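Citrate synthase (Metallosphaera sedula, PDB 6ABW) probably catalyses the condensation of oxaloacetate with acetyl-CoA and water to give citrate and free CoA, feeding the tricarboxylic acid cycle. Local coordinates at residues 252-256 with 257-261. Residues are numbered along the deposited sequence; the frame is centred on the assembly and turned at random.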
loop_
_atom_site.group_PDB
_atom_site.type_symbol
_atom_site.label_atom_id
_atom_site.label_comp_id
_atom_site.label_asym_id
_atom_site.label_seq_id
_atom_site.Cartn_x
_atom_site.Cartn_y
_atom_site.Cartn_z
ATOM N N SER A 252 -29.683 28.607 -11.786
ATOM C CA SER A 252 -28.720 29.690 -11.636
ATOM C C SER A 252 -27.281 29.202 -11.424
ATOM O O SER A 252 -26.357 29.712 -12.091
ATOM C CB SER A 252 -29.149 30.692 -10.520
ATOM O OG SER A 252 -28.107 31.607 -10.239
ATOM N N TRP A 253 -27.098 28.215 -10.541
ATOM C CA TRP A 253 -25.817 27.609 -10.351
ATOM C C TRP A 253 -25.275 27.030 -11.681
ATOM O O TRP A 253 -24.096 27.201 -11.991
ATOM C CB TRP A 253 -25.899 26.541 -9.290
ATOM C CG TRP A 253 -24.617 25.855 -8.945
ATOM C CD1 TRP A 253 -23.795 26.131 -7.887
ATOM C CD2 TRP A 253 -24.058 24.710 -9.614
ATOM N NE1 TRP A 253 -22.709 25.282 -7.914
ATOM C CE2 TRP A 253 -22.867 24.387 -8.949
ATOM C CE3 TRP A 253 -24.456 23.931 -10.741
ATOM C CZ2 TRP A 253 -22.076 23.305 -9.320
ATOM C CZ3 TRP A 253 -23.653 22.860 -11.120
ATOM C CH2 TRP A 253 -22.459 22.561 -10.435
ATOM N N PHE A 254 -26.130 26.343 -12.385
ATOM C CA PHE A 254 -25.727 25.677 -13.670
ATOM C C PHE A 254 -25.356 26.783 -14.679
ATOM O O PHE A 254 -24.313 26.679 -15.337
ATOM C CB PHE A 254 -26.859 24.833 -14.234
ATOM C CG PHE A 254 -26.465 23.974 -15.425
ATOM C CD1 PHE A 254 -25.885 22.720 -15.267
ATOM C CD2 PHE A 254 -26.750 24.381 -16.700
ATOM C CE1 PHE A 254 -25.531 21.927 -16.413
ATOM C CE2 PHE A 254 -26.456 23.582 -17.805
ATOM C CZ PHE A 254 -25.829 22.365 -17.656
ATOM N N LYS A 255 -26.177 27.838 -14.778
ATOM C CA LYS A 255 -25.827 29.001 -15.667
ATOM C C LYS A 255 -24.459 29.619 -15.366
ATOM O O LYS A 255 -23.590 29.811 -16.256
ATOM C CB LYS A 255 -26.958 30.019 -15.657
ATOM C CG LYS A 255 -26.734 31.247 -16.569
ATOM C CD LYS A 255 -26.335 30.874 -17.995
ATOM C CE LYS A 255 -26.149 32.110 -18.892
ATOM N NZ LYS A 255 -27.450 32.577 -19.366
ATOM N N ARG A 256 -24.204 29.861 -14.092
ATOM C CA ARG A 256 -22.977 30.496 -13.640
ATOM C C ARG A 256 -21.730 29.600 -13.711
ATOM O O ARG A 256 -20.743 29.977 -14.309
ATOM C CB ARG A 256 -23.233 31.107 -12.222
ATOM C CG ARG A 256 -24.433 32.137 -12.192
ATOM C CD ARG A 256 -25.004 32.477 -10.789
ATOM N NE ARG A 256 -24.053 32.085 -9.754
ATOM C CZ ARG A 256 -24.224 31.121 -8.827
ATOM N NH1 ARG A 256 -23.205 30.817 -8.029
ATOM N NH2 ARG A 256 -25.389 30.487 -8.637
ATOM N N LYS A 257 -21.769 28.379 -13.154
ATOM C CA LYS A 257 -20.618 27.531 -13.016
ATOM C C LYS A 257 -20.302 26.712 -14.279
ATOM O O LYS A 257 -19.136 26.488 -14.583
ATOM C CB LYS A 257 -20.757 26.577 -11.838
ATOM C CG LYS A 257 -21.079 27.248 -10.508
ATOM C CD LYS A 257 -19.887 27.964 -9.888
ATOM C CE LYS A 257 -20.307 28.787 -8.665
ATOM N NZ LYS A 257 -19.189 29.665 -8.214
ATOM N N ILE A 258 -21.353 26.213 -14.927
ATOM C CA ILE A 258 -21.224 25.292 -16.062
ATOM C C ILE A 258 -21.272 26.016 -17.419
ATOM O O ILE A 258 -20.368 25.817 -18.234
ATOM C CB ILE A 258 -22.290 24.152 -16.004
ATOM C CG1 ILE A 258 -22.231 23.435 -14.638
ATOM C CG2 ILE A 258 -22.096 23.172 -17.159
ATOM C CD1 ILE A 258 -20.896 22.852 -14.222
ATOM N N ILE A 259 -22.318 26.773 -17.673
ATOM C CA ILE A 259 -22.506 27.428 -18.970
ATOM C C ILE A 259 -21.461 28.565 -19.099
ATOM O O ILE A 259 -20.777 28.617 -20.114
ATOM C CB ILE A 259 -23.938 27.915 -19.216
ATOM C CG1 ILE A 259 -24.977 26.788 -19.191
ATOM C CG2 ILE A 259 -24.094 28.689 -20.550
ATOM C CD1 ILE A 259 -24.663 25.679 -20.180
ATOM N N GLU A 260 -21.311 29.429 -18.084
ATOM C CA GLU A 260 -20.421 30.629 -18.177
ATOM C C GLU A 260 -19.022 30.324 -17.753
ATOM O O GLU A 260 -18.078 30.662 -18.456
ATOM C CB GLU A 260 -21.047 31.802 -17.402
ATOM C CG GLU A 260 -22.457 32.181 -17.878
ATOM C CD GLU A 260 -22.549 32.756 -19.323
ATOM O OE1 GLU A 260 -21.692 33.608 -19.650
ATOM O OE2 GLU A 260 -23.485 32.410 -20.132
ATOM N N GLY A 261 -18.852 29.598 -16.647
ATOM C CA GLY A 261 -17.547 29.283 -16.141
ATOM C C GLY A 261 -16.844 28.097 -16.776
ATOM O O GLY A 261 -15.670 27.822 -16.432
#
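Helix 250-260 of this citrate synthase widens into a pi-type turn over its last residues, where Phe254 packs on Ile258 and Ile259, and Lys255 meets Glu260, and the chain then runs on to the acetyl-CoA-binding residues Arg264 and Leu265. The change of spacing is plain in the backbone. Lys257 N still makes the ordinary alpha-helical bond to Trp253 O, 2.9 Å and nearly straight at 169°. Phe254 O then takes two donors: Ile258 N, which comes in tilted from the carbonyl plane, and Ile259 N, whose bond is much straighter (3.1 Å, 165°). From there the pairing runs five residues apart, with Glu260 N on Lys255 O at 2.9 Å and a weak bond from Gly261 N to Arg256 O.

The two aromatic rings pack back against this turn. Phe254 has CG anti to the backbone N (chi1 -172°), which swings its ring along the helix toward the later residues; Ile258 covers one face, its CB 4.0 Å from the ring centroid, while Ile259 CD1 approaches CE2 obliquely. Trp253 turns the same way. Lys257 crosses its indole at about a right angle and lays CG over the five-membered ring, a CH-pi contact, and Ile258 CG1 meets CZ3 of the six-membered ring. Indole NE1 is hydrogen-bonded to Glu243 of helix 233-244, and Leu307 of helix 295-315 touches both aromatic side chains. This buried side packs on helices 233-244 and 295-315, and the side chain of Ile258 comes within about 6 Å of the bound acetyl-CoA.

On the exposed side, Lys255 and Glu260 bear opposite charges but do not form a salt bridge: Lys255 NZ stops 4.0 Å from Glu260 OE2.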